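Side-chain contacts in Low molecular weight protein-tyrosine-phosphatase ptpA (Staphylococcus aureus, PDB 3ROF), which removes phosphate from phosphotyrosine residues of proteins and probably serves as a secreted effector that counteracts host defences and supports survival in macrophages: residues 9-14 with 25-30; 20-25 with 134-139; 42-47 with 80-85; 58-63 with 68-73; 106-111 with 151-156. All blocks are in the same frame, centred on the assembly; numbering follows the deposited sequence.

Contact 1: 9-14 with 25-30. With PO4 (phosphate ion), chain C.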
# COMPACT_ATOMS: atom_id res chain seq x y z
N VAL A 9 3.26 5.57 -5.95
CA VAL A 9 3.00 4.19 -5.55
C VAL A 9 1.77 4.16 -4.68
O VAL A 9 1.66 4.94 -3.73
CB VAL A 9 4.23 3.51 -4.82
CG1 VAL A 9 4.75 4.29 -3.66
CG2 VAL A 9 3.95 2.10 -4.42
N ALA A 10 0.84 3.25 -4.97
CA ALA A 10 -0.36 3.06 -4.13
C ALA A 10 -0.38 1.68 -3.57
O ALA A 10 -0.29 0.71 -4.32
CB ALA A 10 -1.63 3.28 -4.92
N PHE A 11 -0.56 1.57 -2.27
CA PHE A 11 -0.90 0.30 -1.63
C PHE A 11 -2.41 0.15 -1.68
O PHE A 11 -3.15 1.10 -1.42
CB PHE A 11 -0.38 0.29 -0.19
CG PHE A 11 1.11 0.35 -0.10
CD1 PHE A 11 1.87 -0.80 -0.35
CD2 PHE A 11 1.76 1.54 0.18
CE1 PHE A 11 3.25 -0.74 -0.28
CE2 PHE A 11 3.13 1.58 0.28
CZ PHE A 11 3.88 0.46 0.04
N VAL A 12 -2.87 -1.08 -1.93
CA VAL A 12 -4.31 -1.32 -2.11
C VAL A 12 -4.72 -2.56 -1.35
O VAL A 12 -4.11 -3.63 -1.47
CB VAL A 12 -4.71 -1.48 -3.59
CG1 VAL A 12 -6.20 -1.67 -3.72
CG2 VAL A 12 -4.26 -0.27 -4.40
N CYS A 13 -5.76 -2.41 -0.53
CA CYS A 13 -6.35 -3.50 0.22
C CYS A 13 -7.86 -3.46 -0.01
O CYS A 13 -8.29 -2.93 -1.01
CB CYS A 13 -5.93 -3.47 1.72
SG CYS A 13 -6.42 -1.96 2.60
N LEU A 14 -8.64 -4.07 0.88
CA LEU A 14 -10.10 -4.07 0.70
C LEU A 14 -10.72 -2.82 1.29
O LEU A 14 -11.42 -2.05 0.62
CB LEU A 14 -10.70 -5.33 1.33
CG LEU A 14 -12.23 -5.38 1.26
CD1 LEU A 14 -12.74 -5.39 -0.16
CD2 LEU A 14 -12.76 -6.57 2.02
N ALA A 25 1.97 4.51 5.47
CA ALA A 25 2.66 5.31 6.48
C ALA A 25 4.11 4.84 6.67
O ALA A 25 5.02 5.66 6.80
CB ALA A 25 1.90 5.22 7.79
N ILE A 26 4.32 3.53 6.72
CA ILE A 26 5.67 3.00 6.89
C ILE A 26 6.54 3.42 5.69
O ILE A 26 7.66 3.86 5.85
CB ILE A 26 5.65 1.46 7.05
CG1 ILE A 26 4.98 1.07 8.36
CG2 ILE A 26 7.06 0.89 6.90
CD1 ILE A 26 4.61 -0.38 8.44
N MET A 27 6.02 3.24 4.48
CA MET A 27 6.74 3.57 3.26
C MET A 27 7.11 5.06 3.22
O MET A 27 8.26 5.42 2.91
CB MET A 27 5.88 3.20 2.05
CG MET A 27 6.51 3.44 0.69
SD MET A 27 7.72 2.16 0.34
CE MET A 27 7.93 2.43 -1.43
N ARG A 28 6.13 5.92 3.55
CA ARG A 28 6.42 7.35 3.54
C ARG A 28 7.55 7.69 4.51
O ARG A 28 8.47 8.46 4.18
CB ARG A 28 5.16 8.14 3.90
CG ARG A 28 5.40 9.64 4.00
CD ARG A 28 4.10 10.41 4.23
NE ARG A 28 3.23 10.28 3.07
CZ ARG A 28 2.07 9.63 3.03
NH1 ARG A 28 1.49 9.19 4.12
NH2 ARG A 28 1.49 9.45 1.86
N GLN A 29 7.50 7.14 5.72
CA GLN A 29 8.54 7.44 6.68
C GLN A 29 9.88 6.86 6.24
O GLN A 29 10.92 7.48 6.45
CB GLN A 29 8.14 6.92 8.06
CG GLN A 29 9.17 7.28 9.12
CD GLN A 29 9.24 8.80 9.37
OE1 GLN A 29 8.24 9.51 9.44
NE2 GLN A 29 10.47 9.29 9.52
N ARG A 30 9.86 5.66 5.65
CA ARG A 30 11.09 5.02 5.24
C ARG A 30 11.77 5.87 4.15
O ARG A 30 13.01 6.01 4.17
CB ARG A 30 10.82 3.59 4.76
CG ARG A 30 12.12 2.84 4.47
CD ARG A 30 12.99 2.81 5.70
NE ARG A 30 14.11 1.89 5.56
CZ ARG A 30 14.92 1.63 6.57
NH1 ARG A 30 14.77 2.29 7.71
NH2 ARG A 30 15.87 0.72 6.43
P PO4 C . -8.10 -3.83 5.16
O1 PO4 C . -6.64 -4.16 5.35
O2 PO4 C . -8.66 -4.41 3.88
O3 PO4 C . -8.88 -4.44 6.38
O4 PO4 C . -8.36 -2.34 5.27

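Contact 2: 20-25 with 134-139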
# COMPACT_ATOMS: atom_id res chain seq x y z
N SER A 20 -3.34 -1.36 3.86
CA SER A 20 -2.72 -0.37 3.00
C SER A 20 -2.40 0.94 3.72
O SER A 20 -1.39 1.54 3.38
CB SER A 20 -3.48 -0.16 1.69
OG SER A 20 -4.79 0.37 1.86
N PRO A 21 -3.19 1.41 4.71
CA PRO A 21 -2.73 2.60 5.42
C PRO A 21 -1.44 2.31 6.19
O PRO A 21 -0.55 3.17 6.29
CB PRO A 21 -3.90 2.93 6.38
CG PRO A 21 -5.09 2.35 5.70
CD PRO A 21 -4.57 1.05 5.10
N MET A 22 -1.34 1.12 6.79
CA MET A 22 -0.13 0.81 7.51
C MET A 22 1.09 0.87 6.59
O MET A 22 2.13 1.45 6.91
CB MET A 22 -0.22 -0.57 8.19
CG MET A 22 0.86 -0.74 9.19
SD MET A 22 1.10 -2.42 9.82
CE MET A 22 -0.48 -2.76 10.58
N ALA A 23 0.96 0.22 5.43
CA ALA A 23 2.03 0.20 4.46
C ALA A 23 2.37 1.61 3.96
O ALA A 23 3.53 1.96 3.82
CB ALA A 23 1.69 -0.72 3.30
N GLU A 24 1.33 2.42 3.67
CA GLU A 24 1.55 3.77 3.20
C GLU A 24 2.38 4.55 4.20
O GLU A 24 3.34 5.23 3.83
CB GLU A 24 0.21 4.48 2.96
CG GLU A 24 0.35 5.94 2.67
CD GLU A 24 -0.94 6.71 2.55
OE1 GLU A 24 -2.04 6.15 2.62
OE2 GLU A 24 -0.83 7.97 2.44
N ALA A 25 1.97 4.51 5.47
CA ALA A 25 2.66 5.31 6.48
C ALA A 25 4.11 4.84 6.67
O ALA A 25 5.02 5.66 6.80
CB ALA A 25 1.90 5.22 7.79
N GLY A 134 1.72 -8.82 12.87
CA GLY A 134 2.13 -9.65 11.76
C GLY A 134 2.15 -8.89 10.46
O GLY A 134 3.03 -9.06 9.61
N VAL A 135 1.17 -8.01 10.26
CA VAL A 135 1.12 -7.17 9.07
C VAL A 135 2.31 -6.22 9.04
O VAL A 135 2.98 -6.05 8.01
CB VAL A 135 -0.23 -6.43 8.98
CG1 VAL A 135 -0.18 -5.41 7.84
CG2 VAL A 135 -1.39 -7.42 8.82
N TYR A 136 2.58 -5.59 10.18
CA TYR A 136 3.74 -4.72 10.31
C TYR A 136 5.01 -5.46 9.91
O TYR A 136 5.81 -4.95 9.12
CB TYR A 136 3.81 -4.22 11.76
CG TYR A 136 5.01 -3.37 12.08
CD1 TYR A 136 5.02 -2.02 11.80
CD2 TYR A 136 6.12 -3.92 12.68
CE1 TYR A 136 6.13 -1.23 12.10
CE2 TYR A 136 7.23 -3.16 12.99
CZ TYR A 136 7.23 -1.82 12.71
OH TYR A 136 8.34 -1.07 13.04
N ASP A 137 5.22 -6.67 10.44
CA ASP A 137 6.41 -7.43 10.13
C ASP A 137 6.48 -7.72 8.62
O ASP A 137 7.55 -7.66 8.03
CB ASP A 137 6.44 -8.74 10.92
CG ASP A 137 6.61 -8.55 12.40
OD1 ASP A 137 6.96 -7.48 12.87
OD2 ASP A 137 6.41 -9.55 13.13
N MET A 138 5.33 -8.03 8.00
CA MET A 138 5.30 -8.29 6.56
C MET A 138 5.68 -7.05 5.78
O MET A 138 6.49 -7.12 4.83
CB MET A 138 3.92 -8.79 6.14
CG MET A 138 3.76 -10.26 6.46
SD MET A 138 2.07 -10.80 6.14
CE MET A 138 2.29 -12.59 6.12
N VAL A 139 5.15 -5.88 6.13
CA VAL A 139 5.56 -4.66 5.44
C VAL A 139 7.05 -4.39 5.61
O VAL A 139 7.74 -4.09 4.63
CB VAL A 139 4.75 -3.44 5.94
CG1 VAL A 139 5.25 -2.16 5.26
CG2 VAL A 139 3.27 -3.62 5.66

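Contact 3: 42-47 with 80-85. With PO4 (phosphate ion), chain D.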
# COMPACT_ATOMS: atom_id res chain seq x y z
N HIS A 42 0.50 6.57 -1.74
CA HIS A 42 -0.96 6.65 -1.66
C HIS A 42 -1.50 5.34 -1.15
O HIS A 42 -0.80 4.32 -1.14
CB HIS A 42 -1.54 6.86 -3.06
CG HIS A 42 -0.93 7.99 -3.82
ND1 HIS A 42 -1.53 9.22 -3.98
CD2 HIS A 42 0.22 8.05 -4.52
CE1 HIS A 42 -0.77 9.99 -4.74
NE2 HIS A 42 0.29 9.30 -5.09
N SER A 43 -2.79 5.30 -0.84
CA SER A 43 -3.46 4.05 -0.59
C SER A 43 -4.93 4.13 -1.00
O SER A 43 -5.54 5.21 -0.98
CB SER A 43 -3.32 3.62 0.87
OG SER A 43 -3.94 4.54 1.75
N ARG A 44 -5.48 2.95 -1.32
CA ARG A 44 -6.87 2.82 -1.71
C ARG A 44 -7.39 1.50 -1.17
O ARG A 44 -6.62 0.56 -0.92
CB ARG A 44 -7.01 2.80 -3.23
CG ARG A 44 -6.60 4.03 -3.99
CD ARG A 44 -7.50 5.20 -3.68
NE ARG A 44 -7.28 6.36 -4.56
CZ ARG A 44 -6.43 7.32 -4.31
NH1 ARG A 44 -5.63 7.27 -3.25
NH2 ARG A 44 -6.31 8.34 -5.17
N GLY A 45 -8.72 1.42 -1.11
CA GLY A 45 -9.42 0.20 -0.78
C GLY A 45 -10.42 -0.11 -1.88
O GLY A 45 -11.18 0.76 -2.28
N THR A 46 -10.39 -1.34 -2.40
CA THR A 46 -11.33 -1.67 -3.45
C THR A 46 -12.78 -1.62 -2.99
O THR A 46 -13.68 -1.41 -3.80
CB THR A 46 -11.06 -3.04 -4.03
OG1 THR A 46 -11.29 -4.04 -3.05
CG2 THR A 46 -9.64 -3.17 -4.55
N GLY A 47 -12.99 -1.86 -1.70
CA GLY A 47 -14.32 -1.97 -1.13
C GLY A 47 -14.62 -1.01 -0.02
O GLY A 47 -15.57 -1.25 0.73
N ALA A 80 -13.01 3.89 -10.43
CA ALA A 80 -13.14 3.23 -11.72
C ALA A 80 -11.93 3.55 -12.63
O ALA A 80 -11.54 2.73 -13.48
CB ALA A 80 -14.41 3.65 -12.40
N THR A 81 -11.34 4.73 -12.47
CA THR A 81 -10.25 5.18 -13.32
C THR A 81 -8.94 5.34 -12.57
O THR A 81 -8.00 5.89 -13.10
CB THR A 81 -10.60 6.52 -14.01
OG1 THR A 81 -10.81 7.52 -13.01
CG2 THR A 81 -11.86 6.37 -14.83
N ASP A 82 -8.85 4.86 -11.34
CA ASP A 82 -7.62 5.03 -10.57
C ASP A 82 -6.47 4.26 -11.21
O ASP A 82 -6.63 3.11 -11.67
CB ASP A 82 -7.81 4.56 -9.12
CG ASP A 82 -8.07 5.68 -8.16
OD1 ASP A 82 -7.86 6.87 -8.51
OD2 ASP A 82 -8.48 5.39 -7.04
N ASP A 83 -5.30 4.87 -11.17
CA ASP A 83 -4.08 4.29 -11.73
C ASP A 83 -2.90 5.03 -11.11
O ASP A 83 -3.02 6.20 -10.74
CB ASP A 83 -4.08 4.46 -13.25
CG ASP A 83 -3.21 3.45 -13.97
OD1 ASP A 83 -2.42 2.71 -13.34
OD2 ASP A 83 -3.34 3.38 -15.22
N PHE A 84 -1.77 4.35 -11.01
CA PHE A 84 -0.58 4.86 -10.38
C PHE A 84 0.59 4.19 -11.09
O PHE A 84 0.42 3.16 -11.75
CB PHE A 84 -0.54 4.47 -8.89
CG PHE A 84 -1.76 4.90 -8.13
CD1 PHE A 84 -1.79 6.09 -7.50
CD2 PHE A 84 -2.89 4.07 -8.05
CE1 PHE A 84 -2.93 6.50 -6.80
CE2 PHE A 84 -4.00 4.46 -7.38
CZ PHE A 84 -4.03 5.67 -6.75
N ASP A 85 1.79 4.73 -10.96
CA ASP A 85 2.94 4.09 -11.58
C ASP A 85 3.16 2.66 -11.05
O ASP A 85 3.52 1.75 -11.82
CB ASP A 85 4.20 4.91 -11.38
CG ASP A 85 4.08 6.27 -12.01
OD1 ASP A 85 3.94 6.32 -13.24
OD2 ASP A 85 4.03 7.28 -11.30
P PO4 D . -4.52 11.03 -3.10
O1 PO4 D . -3.49 12.13 -3.15
O2 PO4 D . -5.32 11.07 -4.36
O3 PO4 D . -3.93 9.63 -3.10
O4 PO4 D . -5.48 11.18 -1.96
O HOH W 1 -8.84 8.71 -6.69

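Contact 4: 58-63 with 68-73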
# COMPACT_ATOMS: atom_id res chain seq x y z
N GLY A 58 -6.22 -0.78 15.28
CA GLY A 58 -5.02 -1.62 15.33
C GLY A 58 -3.85 -1.07 14.53
O GLY A 58 -2.69 -1.23 14.92
N THR A 59 -4.15 -0.44 13.38
CA THR A 59 -3.11 0.17 12.57
C THR A 59 -2.61 1.44 13.24
O THR A 59 -1.41 1.68 13.32
CB THR A 59 -3.59 0.42 11.14
OG1 THR A 59 -3.67 -0.87 10.52
CG2 THR A 59 -2.67 1.34 10.38
N GLN A 60 -3.51 2.27 13.78
CA GLN A 60 -3.06 3.46 14.49
C GLN A 60 -2.16 3.07 15.66
O GLN A 60 -1.14 3.72 15.89
CB GLN A 60 -4.25 4.26 15.01
CG GLN A 60 -5.12 4.82 13.92
CD GLN A 60 -6.11 5.85 14.41
OE1 GLN A 60 -5.81 6.64 15.31
NE2 GLN A 60 -7.32 5.83 13.85
N LYS A 61 -2.52 2.02 16.40
CA LYS A 61 -1.72 1.65 17.54
C LYS A 61 -0.31 1.21 17.13
O LYS A 61 0.66 1.57 17.80
CB LYS A 61 -2.40 0.53 18.34
CG LYS A 61 -3.56 1.01 19.16
CD LYS A 61 -4.29 -0.17 19.84
CE LYS A 61 -5.34 0.31 20.82
NZ LYS A 61 -5.90 -0.87 21.55
N ILE A 62 -0.19 0.40 16.08
CA ILE A 62 1.13 -0.05 15.61
C ILE A 62 1.94 1.12 15.14
O ILE A 62 3.13 1.20 15.45
CB ILE A 62 0.98 -0.98 14.35
CG1 ILE A 62 0.50 -2.35 14.76
CG2 ILE A 62 2.31 -1.09 13.56
CD1 ILE A 62 1.58 -3.19 15.42
N LEU A 63 1.33 2.02 14.37
CA LEU A 63 2.08 3.16 13.89
C LEU A 63 2.51 4.07 15.04
O LEU A 63 3.65 4.54 15.08
CB LEU A 63 1.26 3.91 12.85
CG LEU A 63 0.96 3.13 11.56
CD1 LEU A 63 0.05 3.96 10.68
CD2 LEU A 63 2.24 2.70 10.83
N ILE A 68 5.47 6.41 13.83
CA ILE A 68 5.29 6.59 12.40
C ILE A 68 4.04 7.47 12.21
O ILE A 68 2.94 7.06 12.56
CB ILE A 68 5.13 5.24 11.68
CG1 ILE A 68 6.36 4.36 11.92
CG2 ILE A 68 4.89 5.46 10.20
CD1 ILE A 68 6.15 2.94 11.47
N PRO A 69 4.17 8.67 11.64
CA PRO A 69 2.99 9.52 11.47
C PRO A 69 2.03 9.07 10.39
O PRO A 69 2.42 8.44 9.39
CB PRO A 69 3.58 10.90 11.13
CG PRO A 69 4.91 10.63 10.62
CD PRO A 69 5.40 9.32 11.17
N PHE A 70 0.76 9.34 10.62
CA PHE A 70 -0.28 9.06 9.63
C PHE A 70 -1.27 10.23 9.51
O PHE A 70 -2.40 10.06 9.10
CB PHE A 70 -1.01 7.73 9.92
CG PHE A 70 -1.59 7.63 11.28
CD1 PHE A 70 -2.90 7.95 11.53
CD2 PHE A 70 -0.83 7.15 12.32
CE1 PHE A 70 -3.45 7.85 12.82
CE2 PHE A 70 -1.37 7.03 13.60
CZ PHE A 70 -2.67 7.39 13.85
N ASP A 71 -0.80 11.45 9.82
CA ASP A 71 -1.63 12.66 9.76
C ASP A 71 -2.32 12.79 8.42
O ASP A 71 -1.68 12.70 7.38
CB ASP A 71 -0.76 13.87 9.99
CG ASP A 71 -0.11 13.81 11.30
OD1 ASP A 71 -0.71 14.36 12.23
OD2 ASP A 71 0.93 13.13 11.40
N GLY A 72 -3.64 12.98 8.45
CA GLY A 72 -4.39 13.26 7.25
C GLY A 72 -4.77 12.02 6.44
O GLY A 72 -5.50 12.14 5.47
N MET A 73 -4.29 10.84 6.83
CA MET A 73 -4.57 9.64 6.04
C MET A 73 -5.97 9.13 6.35
O MET A 73 -6.31 8.85 7.49
CB MET A 73 -3.55 8.58 6.35
CG MET A 73 -2.17 8.88 5.79
SD MET A 73 -0.88 7.70 6.25
CE MET A 73 -1.77 6.16 6.08

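Contact 5: 106-111 with 151-156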
# COMPACT_ATOMS: atom_id res chain seq x y z
N LYS A 106 -2.70 0.96 -16.31
CA LYS A 106 -1.40 1.02 -17.01
C LYS A 106 -0.18 0.86 -16.11
O LYS A 106 0.90 0.46 -16.57
CB LYS A 106 -1.23 2.36 -17.74
CG LYS A 106 -2.31 2.61 -18.83
N GLY A 107 -0.32 1.18 -14.83
CA GLY A 107 0.77 1.00 -13.90
C GLY A 107 1.12 -0.45 -13.69
O GLY A 107 0.37 -1.34 -14.08
N GLN A 108 2.23 -0.68 -13.00
CA GLN A 108 2.71 -2.02 -12.68
C GLN A 108 2.04 -2.49 -11.39
O GLN A 108 2.14 -1.84 -10.36
CB GLN A 108 4.20 -1.99 -12.48
CG GLN A 108 4.92 -1.58 -13.76
CD GLN A 108 6.38 -1.43 -13.56
OE1 GLN A 108 7.03 -2.36 -13.09
NE2 GLN A 108 6.93 -0.28 -13.91
N LEU A 109 1.43 -3.66 -11.47
CA LEU A 109 0.67 -4.22 -10.35
C LEU A 109 1.41 -5.41 -9.76
O LEU A 109 1.73 -6.37 -10.48
CB LEU A 109 -0.71 -4.63 -10.87
CG LEU A 109 -1.66 -5.33 -9.89
CD1 LEU A 109 -1.97 -4.49 -8.68
CD2 LEU A 109 -2.92 -5.69 -10.61
N PHE A 110 1.66 -5.37 -8.46
CA PHE A 110 2.39 -6.41 -7.72
C PHE A 110 1.60 -6.72 -6.46
O PHE A 110 0.79 -5.91 -6.03
CB PHE A 110 3.75 -5.91 -7.28
CG PHE A 110 4.64 -5.55 -8.39
CD1 PHE A 110 5.31 -6.54 -9.09
CD2 PHE A 110 4.90 -4.25 -8.73
CE1 PHE A 110 6.19 -6.23 -10.12
CE2 PHE A 110 5.79 -3.93 -9.80
CZ PHE A 110 6.41 -4.93 -10.46
N LYS A 111 1.91 -7.85 -5.82
CA LYS A 111 1.58 -8.08 -4.42
C LYS A 111 2.76 -7.67 -3.56
O LYS A 111 3.90 -7.86 -3.93
CB LYS A 111 1.25 -9.55 -4.16
CG LYS A 111 -0.05 -9.99 -4.77
CD LYS A 111 -0.28 -11.52 -4.42
CE LYS A 111 -1.52 -12.11 -5.03
NZ LYS A 111 -1.52 -13.54 -4.66
N VAL A 151 13.19 2.81 -7.25
CA VAL A 151 14.28 3.72 -7.57
C VAL A 151 15.01 3.28 -8.83
O VAL A 151 15.32 4.12 -9.69
CB VAL A 151 15.24 3.83 -6.37
CG1 VAL A 151 16.54 4.46 -6.77
CG2 VAL A 151 14.58 4.62 -5.24
N LYS A 152 15.31 2.00 -8.96
CA LYS A 152 16.03 1.53 -10.13
C LYS A 152 15.12 1.51 -11.37
O LYS A 152 15.54 1.91 -12.46
CB LYS A 152 16.65 0.16 -9.86
CG LYS A 152 17.73 0.21 -8.77
CD LYS A 152 18.46 -1.09 -8.57
CE LYS A 152 19.38 -0.96 -7.38
NZ LYS A 152 20.38 -2.05 -7.32
N ASP A 153 13.89 1.06 -11.22
CA ASP A 153 12.97 0.91 -12.35
C ASP A 153 12.61 2.26 -12.98
O ASP A 153 12.51 2.37 -14.20
CB ASP A 153 11.69 0.17 -11.92
CG ASP A 153 10.81 -0.13 -13.09
OD1 ASP A 153 11.25 -0.87 -13.99
OD2 ASP A 153 9.69 0.40 -13.17
N ALA A 154 12.45 3.27 -12.14
CA ALA A 154 12.08 4.62 -12.56
C ALA A 154 13.28 5.56 -12.75
O ALA A 154 13.09 6.73 -13.10
CB ALA A 154 11.08 5.20 -11.60
N ASN A 155 14.49 5.05 -12.55
CA ASN A 155 15.73 5.82 -12.74
C ASN A 155 15.77 7.07 -11.86
O ASN A 155 16.10 8.17 -12.33
CB ASN A 155 15.96 6.18 -14.20
CG ASN A 155 17.32 6.83 -14.44
OD1 ASN A 155 18.31 6.54 -13.74
ND2 ASN A 155 17.39 7.70 -15.44
N LEU A 156 15.45 6.89 -10.58
CA LEU A 156 15.42 7.99 -9.62
C LEU A 156 16.72 8.16 -8.82
O LEU A 156 17.50 7.21 -8.57
CB LEU A 156 14.31 7.73 -8.60
CG LEU A 156 12.93 7.46 -9.16
CD1 LEU A 156 11.99 7.22 -8.00
CD2 LEU A 156 12.43 8.58 -10.04
O HOH W 2 9.39 -2.38 -15.51

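Contact 1: 9-14 with 25-30
Val9 and Met27 mark the nearest backbone approach of strand residues 9-13 to helix residues 25-30, with 9.6 Å between their CA atoms, so side chains from both elements must fill the interval. Phe11 supplies most of the strand's share. Its ring presents an edge to the helix: CE2 lies 3.6 Å from Met27 CB, and Met27 CG sits 3.9 Å from the same CE2, almost in the ring plane. The two side chains cross at about a right angle. Met27 CG is trans to its backbone N (chi1 -178°), the chain bends at chi2 (76°), and beyond SD the terminal CE points back toward Val9. There, CE comes within 4.3 Å of Val9 CG1, a looser, less certain touch that belongs to one of two conformers.

Beyond the packed residues the strand runs into the phosphatase P-loop, the CX5R signature, around a bound phosphate ion probably from the crystallisation liquor. Cys13 is the probable nucleophile, and its SG lies 3.3 Å from phosphate O4. Leu14 N gives phosphate O2 a weak hydrogen bond of 3.0 Å, while the backbone N atoms of Gly15, Ile17 and Cys18 and the side chain of Arg19 also hold it.

The contact joins the first strand and helix of the beta-alpha-beta unit 7-13, 19-33, 39-45; Val41 of the neighbouring strand and Leu146 and Ile147 of helix 132-153 pack around it.

Contact 2: 20-25 with 134-139
Val139 N donates to Val135 O over 2.9 Å, a regular helical bond one turn long that sets the two valines on the same face of their helix, where both turn toward helix 20-25. The contact is a helix-helix packing within the alpha/beta fold of low molecular weight phosphatases: the short axes pass 10.0 Å apart and cross at -43°, with the two helices running in broadly the same sense.

Contact across the interface is wholly apolar in its side chains, and Met22 carries the larger part of it. Its first two torsions are trans (chi1 -166°, chi2 -168°), which sends the chain straight across to the other helix before a turn at chi3 swings CE aside. At that turn SD rests against the helix backbone, 3.5 Å from Tyr136 N, and also 3.8 Å from Tyr136 CB. The methyl end goes to the neighbouring valine, CE lying 3.8 Å from Val135 CG1.

Met22 is closed in further by Thr59 and Leu63 of helix 57-65, while the Tyr136 ring stacks on His66. Val135 also touches Arg19, so the interface lies beside the probable active site. Next to Met22, the small Ala23 lies against Val139, one turn beyond Val135; their CA atoms are 6.1 Å apart, the nearest backbone approach of the two segments, and Ala23 CB meets Val139 CG2 at 4.1 Å.

Contact 3: 42-47 with 80-85
Arg44 and Asp82 form the charged link, a salt bridge of 2.9 Å from Arg44 NE to Asp82 OD2. The donor reaches OD2 from above the carboxylate plane, and the guanidinium and carboxylate planes stand 59° apart. One water closes the circuit, accepting from Arg44 NH2 and donating to Asp82 OD1 at 2.8 Å.

Hydrogen bonds to a phosphate ion, probably from the crystallisation liquor, make the second group. Phosphate O3 is gripped by His42 ND1 at 2.6 Å and by Arg44 NH1 at 2.9 Å, while Arg44 NH2 holds O2. His42 NE2 is paired with Asp8 OD1, so a protonated imidazole would be plausible. Arg44 NH1 also donates to Ser43 O (3.1 Å), helping to fix the guanidinium's rotation.

His42 and Arg44 belong to strand 39-45, outermost in the parallel sheet; Asp82 and Phe84 come from the loop leading into strand 86-89. His42 and Phe84 also touch Ala10 of the adjoining strand.

Ring contacts come from Phe84. Its CZ points at the centre of the guanidinium face, 3.8 Å from Arg44 CZ, planes nearly perpendicular (89°). Toward His42 the ring lies obliquely, at 45°, and Phe84 CE1 is 3.9 Å from His42 CG over one imidazole face.

Contact 4: 58-63 with 68-73
Leu63 and Phe70 meet through one leucine branch: Leu63 CD1 lies 3.7 Å from Phe70 CD2, approaching the ring obliquely. The other branch goes to a different partner, Leu63 CD2 sitting 3.9 Å from Ile68 CG2, so a single leucine fork is shared between two residues of segment 68-73. At the far end of the ring Gln60 takes over. Its aliphatic CG is 3.6 Å from Phe70 CZ, and its OE1 comes to 3.5 Å from that same CZ, lying at the ring edge near the plane. The amide and ring planes are 56° apart, and the two side chains cross at roughly a right angle.

Backbone bonds, one side-chain torsion and an outside partner position this first shell. Ile68 N donates to Leu63 O at 2.9 Å with a nearly straight N-H...O angle of 168°, tying the chain just beyond the helix back to its last turns. Phe70 itself takes the first torsion in which CG stands between the backbone N and the carbonyl carbon (chi1 55°); this turns the ring toward Gln60 and Leu63 of the helix. Phe70 then opens a type II beta turn that ends at Met73, with Met73 N bonded to Phe70 O at 3.1 Å and Gly72 supplying the positive phi of the turn. On the helix side the Gln60 amide is anchored by NE2 to Pro55 O.

Within the fold, the contact brings the loop after helix 57-65 back onto that helix. Helix 19-33 borders the loop through Gln29 on Pro69 and Arg28 on Met73, and helix 132-153 flanks the helix through Phe132 and Tyr136 on Ile62.

Contact 5: 106-111 with 151-156
Gln108 reaches from strand 108-111, an outermost strand of the parallel sheet, to Asp153 in the last turn of helix 132-153, so this is a sheet-to-helix contact at the surface of the alpha/beta fold. Gln108 CB lies against an aromatic neighbour on the same side of the strand, 3.7 Å from Phe110 CE2. Beyond CB the chain is extended (chi2 175°), and CG and CD carry the amide straight out toward the helix.

At the tip the two amide atoms separate their tasks. NE2 donates to Asp153 OD2 over 2.9 Å with an N-H...O angle of 165°; OD2 lies in the amide plane of Gln108, while NE2 comes on the syn side of the carboxylate, tilted out of its plane. The flat groups themselves stand 77° apart. OE1 bonds to Tyr149 OH, one turn earlier on the helix, and receives a weak water bond of 3.4 Å from the water that also donates to Asp153 OD1 at 2.8 Å. Asp153 OD2 has a second partner in Tyr86 OH of the adjacent strand, so this carboxylate oxygen serves strand 86-89 as well as strand 108-111.

The site is away from the annotated catalytic residues and fastens the end of the long helix to the sheet edge. Immediately after it the helix closes with a Schellman motif: Asn155 has positive phi, and Leu156 N bonds back to Val151 O at 2.9 Å.

From the N terminus, contact 1 closes a short loop within the first strand and helix. Contact 2 opens before contact 1 has closed, so the two cross; they share Ala25, and contact 2 ties the first helix to the last, far along the sequence. The loop of contact 2 encloses contact 3, which brings an edge strand against a later loop, and contact 3 in turn encloses contact 4, a local fold-back after helix 57-65. Contact 5 begins inside contact 2 and ends beyond it, so these cross as well, both using helix 132-153. Asp83 bonding to Lys106 and Gly107 links contacts 3 and 5, while contacts 4 and 5 stay about 25 Å apart, centre to centre.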